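PDB 4QHR: alanine racemase from Acinetobacter baumannii, which belongs to the two-domain alanine racemase family, pairing an N-terminal TIM-type barrel with a C-terminal domain built largely of beta strands. Local coordinates for residues I91-C97 and A114-Q118; E239-L243 and Q313-G317; I289-P295 and I307-Q313. All coordinates share one frame; numbering follows the deposited sequence.

Contact 1 (I91-C97 and A114-Q118); sequences IEQKFEC and AYIAQ
I91 lays its CG1 branch obliquely against the Y115 ring, with CG1 3.7 Å from CD2 of Y115, where helix 112-117 packs beside the end of helix 87-92 and strand 95-99 of the TIM-type barrel. The other branch of I91 turns to A114 and Q118, I91 CG2 lying 3.7 Å from Q118 CG. With CG anti to the backbone N (chi1 -169°), the Y115 ring is carried past I91 to strand 95-99, and its hydroxyl reaches C97. The amide of C97 comes in at the ring edge and donates an almost straight bond, C97 N to Y115 OH 2.9 Å, N-H...O angle 173°. K121 O is a second partner of that hydroxyl, tying it to the loop ahead of the next strand, 122-125. C97 SG also sits at the ring edge, 5.5 Å from the centroid of Y115, a sulfur-aromatic contact. Helix 87-92 ends in a Schellman motif, with K94 at positive phi, and its last turn offers I91 O to two donors: K94 N within the segment and Q118 NE2 across the contact. A bend at chi2 (-72°) folds the Q118 amide back over the end of helix 87-92, where K94 CG and CE run past it roughly at right angles. Q118 NE2 lies 2.9 Å from I91 O and approaches the opposite face of that carbonyl from K94 N.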
ATOM      1  N   ILE A  91      17.045 -13.749 -23.180  1.00 10.61           N
ATOM      2  CA  ILE A  91      17.977 -14.757 -23.612  1.00 11.11           C
ATOM      3  C   ILE A  91      19.377 -14.539 -23.009  1.00 11.51           C
ATOM      4  O   ILE A  91      20.015 -15.493 -22.528  1.00 11.03           O
ATOM      5  CB  ILE A  91      17.998 -14.814 -25.138  1.00 11.33           C
ATOM      6  CG1 ILE A  91      16.683 -15.421 -25.671  1.00 11.93           C
ATOM      7  CG2 ILE A  91      19.161 -15.588 -25.636  1.00 11.46           C
ATOM      8  CD1 ILE A  91      16.443 -15.040 -27.138  1.00 12.23           C
ATOM      9  N   GLU A  92      19.816 -13.295 -22.977  1.00 12.53           N
ATOM     10  CA  GLU A  92      21.174 -12.949 -22.535  1.00 14.12           C
ATOM     11  C   GLU A  92      21.315 -13.198 -21.035  1.00 12.78           C
ATOM     12  O   GLU A  92      22.333 -13.725 -20.566  1.00 11.68           O
ATOM     13  CB  GLU A  92      21.473 -11.496 -22.896  1.00 17.27           C
ATOM     14  CG  GLU A  92      22.712 -10.865 -22.264  1.00 21.45           C
ATOM     15  CD  GLU A  92      24.031 -11.439 -22.764  1.00 25.44           C
ATOM     16  OE1 GLU A  92      25.004 -11.305 -22.000  1.00 31.75           O
ATOM     17  OE2 GLU A  92      24.128 -12.015 -23.891  1.00 27.73           O
ATOM     18  N   GLN A  93      20.276 -12.850 -20.299  1.00 11.52           N
ATOM     19  CA  GLN A  93      20.249 -13.062 -18.873  1.00 11.46           C
ATOM     20  C   GLN A  93      19.854 -14.475 -18.443  1.00 10.66           C
ATOM     21  O   GLN A  93      19.787 -14.748 -17.237  1.00  9.69           O
ATOM     22  CB  GLN A  93      19.269 -12.072 -18.259  1.00 11.88           C
ATOM     23  CG  GLN A  93      19.616 -10.596 -18.451  1.00 12.75           C
ATOM     24  CD  GLN A  93      20.831 -10.207 -17.645  1.00 13.38           C
ATOM     25  OE1 GLN A  93      21.246 -10.934 -16.752  1.00 13.38           O
ATOM     26  NE2 GLN A  93      21.414  -9.075 -17.967  1.00 14.68           N
ATOM     27  N   LYS A  94      19.580 -15.346 -19.400  1.00 10.45           N
ATOM     28  CA  LYS A  94      19.088 -16.698 -19.116  1.00 10.75           C
ATOM     29  C   LYS A  94      17.762 -16.754 -18.305  1.00  9.83           C
ATOM     30  O   LYS A  94      17.655 -17.461 -17.282  1.00  9.38           O
ATOM     31  CB  LYS A  94      20.143 -17.528 -18.425  1.00 12.40           C
ATOM     32  CG  LYS A  94      21.349 -17.781 -19.320  1.00 14.29           C
ATOM     33  CD  LYS A  94      22.358 -18.646 -18.583  1.00 16.56           C
ATOM     34  CE  LYS A  94      23.483 -19.082 -19.516  1.00 18.86           C
ATOM     35  NZ  LYS A  94      24.786 -19.031 -18.766  1.00 21.59           N
ATOM     36  N   PHE A  95      16.773 -16.029 -18.790  1.00  8.42           N
ATOM     37  CA  PHE A  95      15.434 -16.034 -18.226  1.00  7.87           C
ATOM     38  C   PHE A  95      14.538 -16.921 -19.098  1.00  7.93           C
ATOM     39  O   PHE A  95      14.343 -16.653 -20.291  1.00  8.12           O
ATOM     40  CB  PHE A  95      14.839 -14.623 -18.242  1.00  7.68           C
ATOM     41  CG  PHE A  95      15.514 -13.623 -17.367  1.00  7.11           C
ATOM     42  CD1 PHE A  95      16.351 -13.969 -16.372  1.00  7.19           C
ATOM     43  CD2 PHE A  95      15.240 -12.296 -17.543  1.00  7.14           C
ATOM     44  CE1 PHE A  95      16.946 -13.036 -15.583  1.00  7.22           C
ATOM     45  CE2 PHE A  95      15.825 -11.332 -16.743  1.00  6.98           C
ATOM     46  CZ  PHE A  95      16.671 -11.708 -15.766  1.00  7.23           C
ATOM     47  N   GLU A  96      13.973 -17.982 -18.538  1.00  8.04           N
ATOM     48  CA  GLU A  96      13.081 -18.806 -19.295  1.00  8.08           C
ATOM     49  C   GLU A  96      11.732 -18.086 -19.344  1.00  8.13           C
ATOM     50  O   GLU A  96      11.323 -17.481 -18.358  1.00  7.91           O
ATOM     51  CB  GLU A  96      12.922 -20.167 -18.645  1.00  8.18           C
ATOM     52  CG  GLU A  96      14.227 -20.950 -18.656  1.00  8.42           C
ATOM     53  CD  GLU A  96      14.091 -22.341 -18.129  1.00  8.64           C
ATOM     54  OE1 GLU A  96      13.114 -22.619 -17.391  1.00  9.32           O
ATOM     55  OE2 GLU A  96      14.943 -23.165 -18.524  1.00  8.38           O
ATOM     56  N   CYS A  97      11.053 -18.207 -20.473  1.00  8.27           N
ATOM     57  CA  CYS A  97       9.805 -17.516 -20.700  1.00  8.64           C
ATOM     58  C   CYS A  97       8.631 -18.435 -20.703  1.00  8.22           C
ATOM     59  O   CYS A  97       8.654 -19.472 -21.361  1.00  8.12           O
ATOM     60  CB  CYS A  97       9.818 -16.798 -22.051  1.00  9.09           C
ATOM     61  SG  CYS A  97      11.032 -15.490 -22.110  1.00 10.33           S
ATOM     62  N   ALA A 114      19.040 -18.641 -30.675  1.00 16.16           N
ATOM     63  CA  ALA A 114      19.704 -18.103 -29.486  1.00 14.95           C
ATOM     64  C   ALA A 114      19.073 -18.619 -28.159  1.00 13.32           C
ATOM     65  O   ALA A 114      19.764 -18.997 -27.232  1.00 12.40           O
ATOM     66  CB  ALA A 114      19.680 -16.588 -29.534  1.00 15.77           C
ATOM     67  N   TYR A 115      17.741 -18.639 -28.116  1.00 11.76           N
ATOM     68  CA  TYR A 115      17.002 -19.112 -26.971  1.00 11.07           C
ATOM     69  C   TYR A 115      17.376 -20.554 -26.679  1.00 11.03           C
ATOM     70  O   TYR A 115      17.729 -20.876 -25.570  1.00 11.48           O
ATOM     71  CB  TYR A 115      15.494 -18.945 -27.225  1.00 10.48           C
ATOM     72  CG  TYR A 115      14.614 -19.147 -26.022  1.00 10.37           C
ATOM     73  CD1 TYR A 115      14.252 -20.412 -25.614  1.00 10.39           C
ATOM     74  CD2 TYR A 115      14.114 -18.053 -25.287  1.00 10.26           C
ATOM     75  CE1 TYR A 115      13.387 -20.609 -24.528  1.00 10.00           C
ATOM     76  CE2 TYR A 115      13.268 -18.228 -24.175  1.00 10.20           C
ATOM     77  CZ  TYR A 115      12.916 -19.512 -23.789  1.00 10.21           C
ATOM     78  OH  TYR A 115      12.080 -19.729 -22.682  1.00  9.92           O
ATOM     79  N   ILE A 116      17.381 -21.408 -27.688  1.00 11.77           N
ATOM     80  CA  ILE A 116      17.720 -22.830 -27.505  1.00 12.06           C
ATOM     81  C   ILE A 116      19.207 -23.003 -27.177  1.00 12.72           C
ATOM     82  O   ILE A 116      19.581 -23.787 -26.296  1.00 12.37           O
ATOM     83  CB  ILE A 116      17.327 -23.664 -28.748  1.00 12.62           C
ATOM     84  CG1 ILE A 116      15.796 -23.744 -28.805  1.00 12.36           C
ATOM     85  CG2 ILE A 116      17.930 -25.072 -28.690  1.00 12.42           C
ATOM     86  CD1 ILE A 116      15.267 -24.221 -30.138  1.00 12.89           C
ATOM     87  N   ALA A 117      20.065 -22.234 -27.819  1.00 14.11           N
ATOM     88  CA  ALA A 117      21.496 -22.396 -27.550  1.00 15.31           C
ATOM     89  C   ALA A 117      21.829 -22.017 -26.116  1.00 16.13           C
ATOM     90  O   ALA A 117      22.743 -22.594 -25.545  1.00 17.57           O
ATOM     91  CB  ALA A 117      22.316 -21.598 -28.540  1.00 16.41           C
ATOM     92  N   GLN A 118      21.080 -21.085 -25.525  1.00 15.53           N
ATOM     93  CA  GLN A 118      21.263 -20.711 -24.118  1.00 15.33           C
ATOM     94  C   GLN A 118      20.763 -21.777 -23.147  1.00 13.76           C
ATOM     95  O   GLN A 118      20.986 -21.648 -21.967  1.00 14.14           O
ATOM     96  CB  GLN A 118      20.588 -19.354 -23.793  1.00 16.13           C
ATOM     97  CG  GLN A 118      21.393 -18.138 -24.209  1.00 16.97           C
ATOM     98  CD  GLN A 118      22.622 -17.906 -23.329  1.00 17.08           C
ATOM     99  OE1 GLN A 118      23.523 -18.746 -23.260  1.00 17.91           O
ATOM    100  NE2 GLN A 118      22.658 -16.781 -22.656  1.00 16.35           N
TER

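Contact 2 (E239-L243 and Q313-G317); sequences EIIAL and QVKLG
I240 and L243 both touch V314: I240 CD1 reaches V314 CB at 3.7 Å, the two side chains crossing at about a right angle, while L243 CD2 meets V314 CG2 at 3.8 Å. L316 brings its CD2 up to the strand backbone, 3.6 Å from A242 N and equally close to I241 C, so this methyl packs against a peptide unit more than against side chains. One backbone bond joins the segments, G317 N to I240 O at 3.0 Å, and it is nearly straight (169°). E239 runs out extended beside G317, its CD 3.3 Å from G317 O. A water bridges the two, donating to G317 O at 2.6 Å and, weakly, to E239 OE2. Further out, T318 continues the backbone pairing with I240, and its OG1 accepts from K315 N. On the neighbouring strand 264-269, A267 touches I240 and L243, and Q103 of the second subunit packs on L316. I241 and A242 both face I268 of strand 264-269, which makes a classic beta bulge in the long strand 234-246 of the C-terminal domain's mixed sheet, right where the loop before strand 319-321 comes alongside.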
ATOM      1  N   GLU A 239       5.207   2.213  17.420  1.00 10.08           N
ATOM      2  CA  GLU A 239       5.294   2.515  18.839  1.00 10.26           C
ATOM      3  C   GLU A 239       4.171   3.423  19.292  1.00  9.77           C
ATOM      4  O   GLU A 239       3.544   4.179  18.511  1.00  9.45           O
ATOM      5  CB  GLU A 239       6.670   3.174  19.183  1.00 10.74           C
ATOM      6  CG  GLU A 239       7.802   2.156  19.299  1.00 11.61           C
ATOM      7  CD  GLU A 239       9.116   2.819  19.625  1.00 12.81           C
ATOM      8  OE1 GLU A 239       9.103   4.033  20.007  1.00 14.21           O
ATOM      9  OE2 GLU A 239      10.143   2.136  19.501  1.00 13.53           O
ATOM     10  N   ILE A 240       3.914   3.322  20.583  1.00  9.76           N
ATOM     11  CA  ILE A 240       2.998   4.254  21.253  1.00  9.92           C
ATOM     12  C   ILE A 240       3.574   5.664  21.353  1.00  9.56           C
ATOM     13  O   ILE A 240       4.647   5.857  21.876  1.00  9.35           O
ATOM     14  CB  ILE A 240       2.566   3.731  22.622  1.00 10.04           C
ATOM     15  CG1 ILE A 240       1.662   2.527  22.375  1.00 10.38           C
ATOM     16  CG2 ILE A 240       1.821   4.838  23.373  1.00 10.04           C
ATOM     17  CD1 ILE A 240       1.249   1.745  23.615  1.00 10.74           C
ATOM     18  N   ILE A 241       2.833   6.640  20.846  1.00  9.27           N
ATOM     19  CA  ILE A 241       3.273   8.040  20.799  1.00  9.69           C
ATOM     20  C   ILE A 241       2.479   8.980  21.704  1.00 10.10           C
ATOM     21  O   ILE A 241       2.897  10.128  21.914  1.00  9.77           O
ATOM     22  CB  ILE A 241       3.297   8.565  19.345  1.00  9.53           C
ATOM     23  CG1 ILE A 241       1.923   8.533  18.668  1.00  9.72           C
ATOM     24  CG2 ILE A 241       4.276   7.728  18.523  1.00  9.50           C
ATOM     25  CD1 ILE A 241       1.841   9.314  17.361  1.00  9.75           C
ATOM     26  N   ALA A 242       1.331   8.511  22.199  1.00 10.31           N
ATOM     27  CA  ALA A 242       0.493   9.276  23.123  1.00 11.00           C
ATOM     28  C   ALA A 242      -0.404   8.376  23.952  1.00 11.88           C
ATOM     29  O   ALA A 242      -0.849   7.330  23.480  1.00 11.32           O
ATOM     30  CB  ALA A 242      -0.374  10.298  22.385  1.00 10.87           C
ATOM     31  N   LEU A 243      -0.674   8.814  25.190  1.00 12.49           N
ATOM     32  CA  LEU A 243      -1.578   8.122  26.078  1.00 14.60           C
ATOM     33  C   LEU A 243      -2.705   9.040  26.523  1.00 15.44           C
ATOM     34  O   LEU A 243      -2.472  10.231  26.764  1.00 15.84           O
ATOM     35  CB  LEU A 243      -0.809   7.614  27.293  1.00 15.40           C
ATOM     36  CG  LEU A 243       0.152   6.511  26.883  1.00 15.57           C
ATOM     37  CD1 LEU A 243       1.119   6.241  28.006  1.00 16.55           C
ATOM     38  CD2 LEU A 243      -0.623   5.246  26.522  1.00 15.50           C
ATOM     39  N   GLN A 313      -0.405  -3.042  30.339  1.00 27.66           N
ATOM     40  CA  GLN A 313       0.582  -2.075  30.827  1.00 28.46           C
ATOM     41  C   GLN A 313       1.449  -1.576  29.691  1.00 25.04           C
ATOM     42  O   GLN A 313       2.111  -2.372  29.015  1.00 24.61           O
ATOM     43  CB  GLN A 313       1.482  -2.672  31.892  1.00 31.14           C
ATOM     44  CG  GLN A 313       0.845  -2.738  33.264  1.00 35.27           C
ATOM     45  CD  GLN A 313       1.869  -2.828  34.375  1.00 38.00           C
ATOM     46  OE1 GLN A 313       1.537  -2.592  35.545  1.00 43.46           O
ATOM     47  NE2 GLN A 313       3.126  -3.161  34.029  1.00 40.14           N
ATOM     48  N   VAL A 314       1.433  -0.259  29.486  1.00 21.49           N
ATOM     49  CA  VAL A 314       2.160   0.336  28.392  1.00 19.48           C
ATOM     50  C   VAL A 314       2.781   1.631  28.853  1.00 18.26           C
ATOM     51  O   VAL A 314       2.462   2.142  29.939  1.00 17.69           O
ATOM     52  CB  VAL A 314       1.260   0.639  27.170  1.00 19.50           C
ATOM     53  CG1 VAL A 314       0.649  -0.647  26.619  1.00 19.33           C
ATOM     54  CG2 VAL A 314       0.189   1.680  27.518  1.00 19.18           C
ATOM     55  N   LYS A 315       3.684   2.122  28.024  1.00 16.52           N
ATOM     56  CA  LYS A 315       4.265   3.405  28.201  1.00 16.64           C
ATOM     57  C   LYS A 315       4.447   4.061  26.849  1.00 15.44           C
ATOM     58  O   LYS A 315       4.292   3.422  25.803  1.00 15.26           O
ATOM     59  CB  LYS A 315       5.639   3.279  28.849  1.00 17.53           C
ATOM     60  CG  LYS A 315       5.630   2.867  30.312  1.00 17.88           C
ATOM     61  CD  LYS A 315       7.029   3.000  30.877  1.00 18.29           C
ATOM     62  CE  LYS A 315       7.564   4.407  31.099  1.00 17.97           C
ATOM     63  NZ  LYS A 315       6.957   5.020  32.309  1.00 17.05           N
ATOM     64  N   LEU A 316       4.810   5.336  26.879  1.00 14.68           N
ATOM     65  CA  LEU A 316       5.284   6.036  25.693  1.00 14.48           C
ATOM     66  C   LEU A 316       6.532   5.270  25.216  1.00 15.02           C
ATOM     67  O   LEU A 316       7.399   4.914  26.018  1.00 15.29           O
ATOM     68  CB  LEU A 316       5.581   7.518  25.981  1.00 13.80           C
ATOM     69  CG  LEU A 316       4.370   8.406  26.294  1.00 13.78           C
ATOM     70  CD1 LEU A 316       4.839   9.787  26.705  1.00 13.95           C
ATOM     71  CD2 LEU A 316       3.394   8.514  25.117  1.00 13.96           C
ATOM     72  N   GLY A 317       6.572   4.944  23.919  1.00 14.42           N
ATOM     73  CA  GLY A 317       7.670   4.161  23.349  1.00 14.03           C
ATOM     74  C   GLY A 317       7.429   2.671  23.313  1.00 13.85           C
ATOM     75  O   GLY A 317       8.235   1.959  22.729  1.00 15.22           O
TER
HETATM   76  O   HOH W   1      10.792   1.928  22.614  1.00 20.48           O

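Contact 3 (I289-P295 and I307-Q313); sequences IDGKLCP and IDVTNTQ
C294 and P295 make the close-fitting end of this contact, packed against D308 and T312. P295 O takes the amide of D308 nearly along the C=O axis, with D308 N to P295 O at 2.9 Å, and the same oxygen receives a CA-H...O contact from I307 CA at 3.2 Å. The proline ring lies obliquely across the aspartate, P295 CG 3.8 Å from D308 CB. C294 points toward segment 307-313: CB rests near D308 O, and SG, placed beside its own backbone N at chi1 -56°, comes within 3.4 Å of T312 OG1. On the buried side I307 packs on V287 of strand 286-289 and on A267 of strand 264-269, and I289 brings its CG2 near T312 CG2.

Strands 292-297 and 305-308 form an antiparallel beta hairpin here. Past D308 its second arm leaves the pairing through a type I turn from V309 to T312, and an Asx turn forms at the exit. D308 OD1 accepts from T310 N and, through its syn lone pair, from T310 OG1 at 2.7 Å; T310 OG1 also bonds D265 N of strand 264-269. That turn returns T312 to the first arm.

Towards solvent the fit slackens. The type I' turn from I289 to K292 joins strands 286-289 and 292-297, and at this end no hydrogen bond joins the two segments. K292 and T312 lie alongside one another, pointing opposite ways, K292 CB 4.0 Å from T312 OG1. The lysine chain, bent at chi2 and chi4, doubles back over its own turn, bringing K292 NZ to D290 O at 2.9 Å, while its salt bridge to D290 OD2 is long. D290 OD2 comes no nearer than 3.9 Å to Q313 O.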
ATOM      1  N   ILE A 289       0.615  -6.439  21.911  1.00 13.22           N
ATOM      2  CA  ILE A 289       1.464  -5.603  22.780  1.00 13.97           C
ATOM      3  C   ILE A 289       1.671  -6.350  24.102  1.00 15.10           C
ATOM      4  O   ILE A 289       0.684  -6.770  24.707  1.00 15.22           O
ATOM      5  CB  ILE A 289       0.774  -4.262  23.190  1.00 14.86           C
ATOM      6  CG1 ILE A 289       0.369  -3.458  21.974  1.00 14.08           C
ATOM      7  CG2 ILE A 289       1.690  -3.458  24.134  1.00 15.14           C
ATOM      8  CD1 ILE A 289      -0.358  -2.162  22.273  1.00 14.05           C
ATOM      9  N   ASP A 290       2.926  -6.490  24.541  1.00 16.18           N
ATOM     10  CA  ASP A 290       3.282  -6.991  25.878  1.00 16.92           C
ATOM     11  C   ASP A 290       2.654  -8.396  26.117  1.00 17.00           C
ATOM     12  O   ASP A 290       2.239  -8.709  27.243  1.00 17.16           O
ATOM     13  CB  ASP A 290       2.839  -5.961  26.962  1.00 17.47           C
ATOM     14  CG  ASP A 290       3.427  -6.269  28.372  1.00 19.11           C
ATOM     15  OD1 ASP A 290       4.623  -6.548  28.465  1.00 19.40           O
ATOM     16  OD2 ASP A 290       2.686  -6.246  29.383  1.00 21.74           O
ATOM     17  N   GLY A 291       2.565  -9.214  25.061  1.00 16.69           N
ATOM     18  CA  GLY A 291       1.914 -10.523  25.161  1.00 16.45           C
ATOM     19  C   GLY A 291       0.406 -10.553  25.188  1.00 16.90           C
ATOM     20  O   GLY A 291      -0.193 -11.626  25.395  1.00 15.34           O
ATOM     21  N   LYS A 292      -0.226  -9.405  24.961  1.00 17.58           N
ATOM     22  CA  LYS A 292      -1.681  -9.315  24.884  1.00 18.32           C
ATOM     23  C   LYS A 292      -2.123  -8.849  23.505  1.00 16.99           C
ATOM     24  O   LYS A 292      -1.330  -8.414  22.679  1.00 15.38           O
ATOM     25  CB  LYS A 292      -2.200  -8.321  25.913  1.00 20.14           C
ATOM     26  CG  LYS A 292      -2.247  -8.895  27.317  1.00 22.67           C
ATOM     27  CD  LYS A 292      -1.235  -8.246  28.218  1.00 23.19           C
ATOM     28  CE  LYS A 292      -0.910  -9.125  29.418  1.00 24.21           C
ATOM     29  NZ  LYS A 292       0.584  -9.171  29.574  1.00 23.15           N
ATOM     30  N   LEU A 293      -3.416  -8.950  23.290  1.00 17.12           N
ATOM     31  CA  LEU A 293      -4.064  -8.467  22.089  1.00 16.93           C
ATOM     32  C   LEU A 293      -4.894  -7.314  22.539  1.00 16.92           C
ATOM     33  O   LEU A 293      -5.634  -7.474  23.537  1.00 15.71           O
ATOM     34  CB  LEU A 293      -4.947  -9.558  21.476  1.00 17.39           C
ATOM     35  CG  LEU A 293      -4.097 -10.676  20.893  1.00 18.38           C
ATOM     36  CD1 LEU A 293      -4.930 -11.920  20.544  1.00 19.48           C
ATOM     37  CD2 LEU A 293      -3.312 -10.201  19.670  1.00 18.26           C
ATOM     38  N   CYS A 294      -4.781  -6.169  21.838  1.00 15.60           N
ATOM     39  CA  CYS A 294      -5.506  -4.951  22.134  1.00 15.26           C
ATOM     40  C   CYS A 294      -6.303  -4.475  20.927  1.00 14.40           C
ATOM     41  O   CYS A 294      -5.746  -4.364  19.823  1.00 13.12           O
ATOM     42  CB  CYS A 294      -4.534  -3.840  22.531  1.00 16.85           C
ATOM     43  SG  CYS A 294      -3.492  -4.311  23.904  1.00 19.19           S
ATOM     44  N   PRO A 295      -7.606  -4.180  21.118  1.00 13.21           N
ATOM     45  CA  PRO A 295      -8.401  -3.761  19.996  1.00 12.32           C
ATOM     46  C   PRO A 295      -8.026  -2.378  19.442  1.00 11.48           C
ATOM     47  O   PRO A 295      -7.658  -1.456  20.185  1.00 11.11           O
ATOM     48  CB  PRO A 295      -9.829  -3.731  20.550  1.00 12.81           C
ATOM     49  CG  PRO A 295      -9.709  -3.663  21.996  1.00 13.26           C
ATOM     50  CD  PRO A 295      -8.381  -4.240  22.371  1.00 13.58           C
ATOM     51  N   ILE A 307      -5.656   2.487  20.002  1.00  9.91           N
ATOM     52  CA  ILE A 307      -5.853   1.179  20.578  1.00 11.25           C
ATOM     53  C   ILE A 307      -6.352   1.323  22.017  1.00 11.88           C
ATOM     54  O   ILE A 307      -6.009   2.296  22.725  1.00 10.29           O
ATOM     55  CB  ILE A 307      -4.576   0.320  20.513  1.00 12.90           C
ATOM     56  CG1 ILE A 307      -3.472   0.942  21.301  1.00 14.12           C
ATOM     57  CG2 ILE A 307      -4.081   0.141  19.048  1.00 12.72           C
ATOM     58  CD1 ILE A 307      -2.189   0.178  21.124  1.00 15.88           C
ATOM     59  N   ASP A 308      -7.185   0.374  22.423  1.00 12.53           N
ATOM     60  CA  ASP A 308      -7.652   0.297  23.792  1.00 13.44           C
ATOM     61  C   ASP A 308      -6.616  -0.451  24.604  1.00 13.93           C
ATOM     62  O   ASP A 308      -6.427  -1.645  24.404  1.00 14.16           O
ATOM     63  CB  ASP A 308      -8.999  -0.420  23.828  1.00 13.73           C
ATOM     64  CG  ASP A 308      -9.512  -0.641  25.227  1.00 14.64           C
ATOM     65  OD1 ASP A 308      -8.927  -0.122  26.174  1.00 12.84           O
ATOM     66  OD2 ASP A 308     -10.555  -1.341  25.341  1.00 15.52           O
ATOM     67  N   VAL A 309      -5.972   0.263  25.526  1.00 15.07           N
ATOM     68  CA  VAL A 309      -4.936  -0.300  26.374  1.00 16.57           C
ATOM     69  C   VAL A 309      -5.388  -0.404  27.824  1.00 19.29           C
ATOM     70  O   VAL A 309      -4.564  -0.637  28.700  1.00 21.69           O
ATOM     71  CB  VAL A 309      -3.612   0.475  26.300  1.00 15.68           C
ATOM     72  CG1 VAL A 309      -2.982   0.261  24.922  1.00 15.48           C
ATOM     73  CG2 VAL A 309      -3.777   1.960  26.619  1.00 15.19           C
ATOM     74  N   THR A 310      -6.673  -0.235  28.070  1.00 21.14           N
ATOM     75  CA  THR A 310      -7.209  -0.329  29.430  1.00 23.39           C
ATOM     76  C   THR A 310      -6.621  -1.531  30.203  1.00 25.86           C
ATOM     77  O   THR A 310      -6.128  -1.360  31.334  1.00 27.20           O
ATOM     78  CB  THR A 310      -8.751  -0.332  29.428  1.00 23.52           C
ATOM     79  OG1 THR A 310      -9.208   0.820  28.713  1.00 22.75           O
ATOM     80  CG2 THR A 310      -9.288  -0.260  30.893  1.00 24.09           C
ATOM     81  N   ASN A 311      -6.593  -2.707  29.577  1.00 26.75           N
ATOM     82  CA  ASN A 311      -6.162  -3.947  30.253  1.00 28.38           C
ATOM     83  C   ASN A 311      -4.671  -4.289  30.172  1.00 29.40           C
ATOM     84  O   ASN A 311      -4.291  -5.344  30.633  1.00 28.02           O
ATOM     85  CB  ASN A 311      -6.970  -5.133  29.673  1.00 28.99           C
ATOM     86  N   THR A 312      -3.834  -3.396  29.617  1.00 28.79           N
ATOM     87  CA  THR A 312      -2.461  -3.711  29.231  1.00 28.76           C
ATOM     88  C   THR A 312      -1.486  -2.626  29.703  1.00 28.48           C
ATOM     89  O   THR A 312      -1.694  -1.423  29.464  1.00 29.05           O
ATOM     90  CB  THR A 312      -2.389  -3.828  27.683  1.00 29.13           C
ATOM     91  OG1 THR A 312      -3.401  -4.747  27.230  1.00 32.27           O
ATOM     92  CG2 THR A 312      -1.019  -4.302  27.182  1.00 28.40           C
ATOM     93  N   GLN A 313      -0.405  -3.042  30.339  1.00 27.66           N
ATOM     94  CA  GLN A 313       0.582  -2.075  30.827  1.00 28.46           C
ATOM     95  C   GLN A 313       1.449  -1.576  29.691  1.00 25.04           C
ATOM     96  O   GLN A 313       2.111  -2.372  29.015  1.00 24.61           O
ATOM     97  CB  GLN A 313       1.482  -2.672  31.892  1.00 31.14           C
ATOM     98  CG  GLN A 313       0.845  -2.738  33.264  1.00 35.27           C
ATOM     99  CD  GLN A 313       1.869  -2.828  34.375  1.00 38.00           C
ATOM    100  OE1 GLN A 313       1.537  -2.592  35.545  1.00 43.46           O
ATOM    101  NE2 GLN A 313       3.126  -3.161  34.029  1.00 40.14           N
TER

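From the N terminus, contact 1 closes first: it shuts a short, mostly helical loop from strand 95-99 of the barrel to helix 112-117, well before contact 2 opens. Contact 2 then opens on strand 234-246 and closes some 70 residues later. Contact 3 opens and closes within that interval, joining the arms of a hairpin, and the two share Q313, where one segment runs into the other. V314 links them physically, its CG1 3.9 Å from I289 CG2, and both reach the same mixed sheet. Contact 1 lies on the opposite side of the chain's centre from both, its own centre about 55 Å from each of theirs.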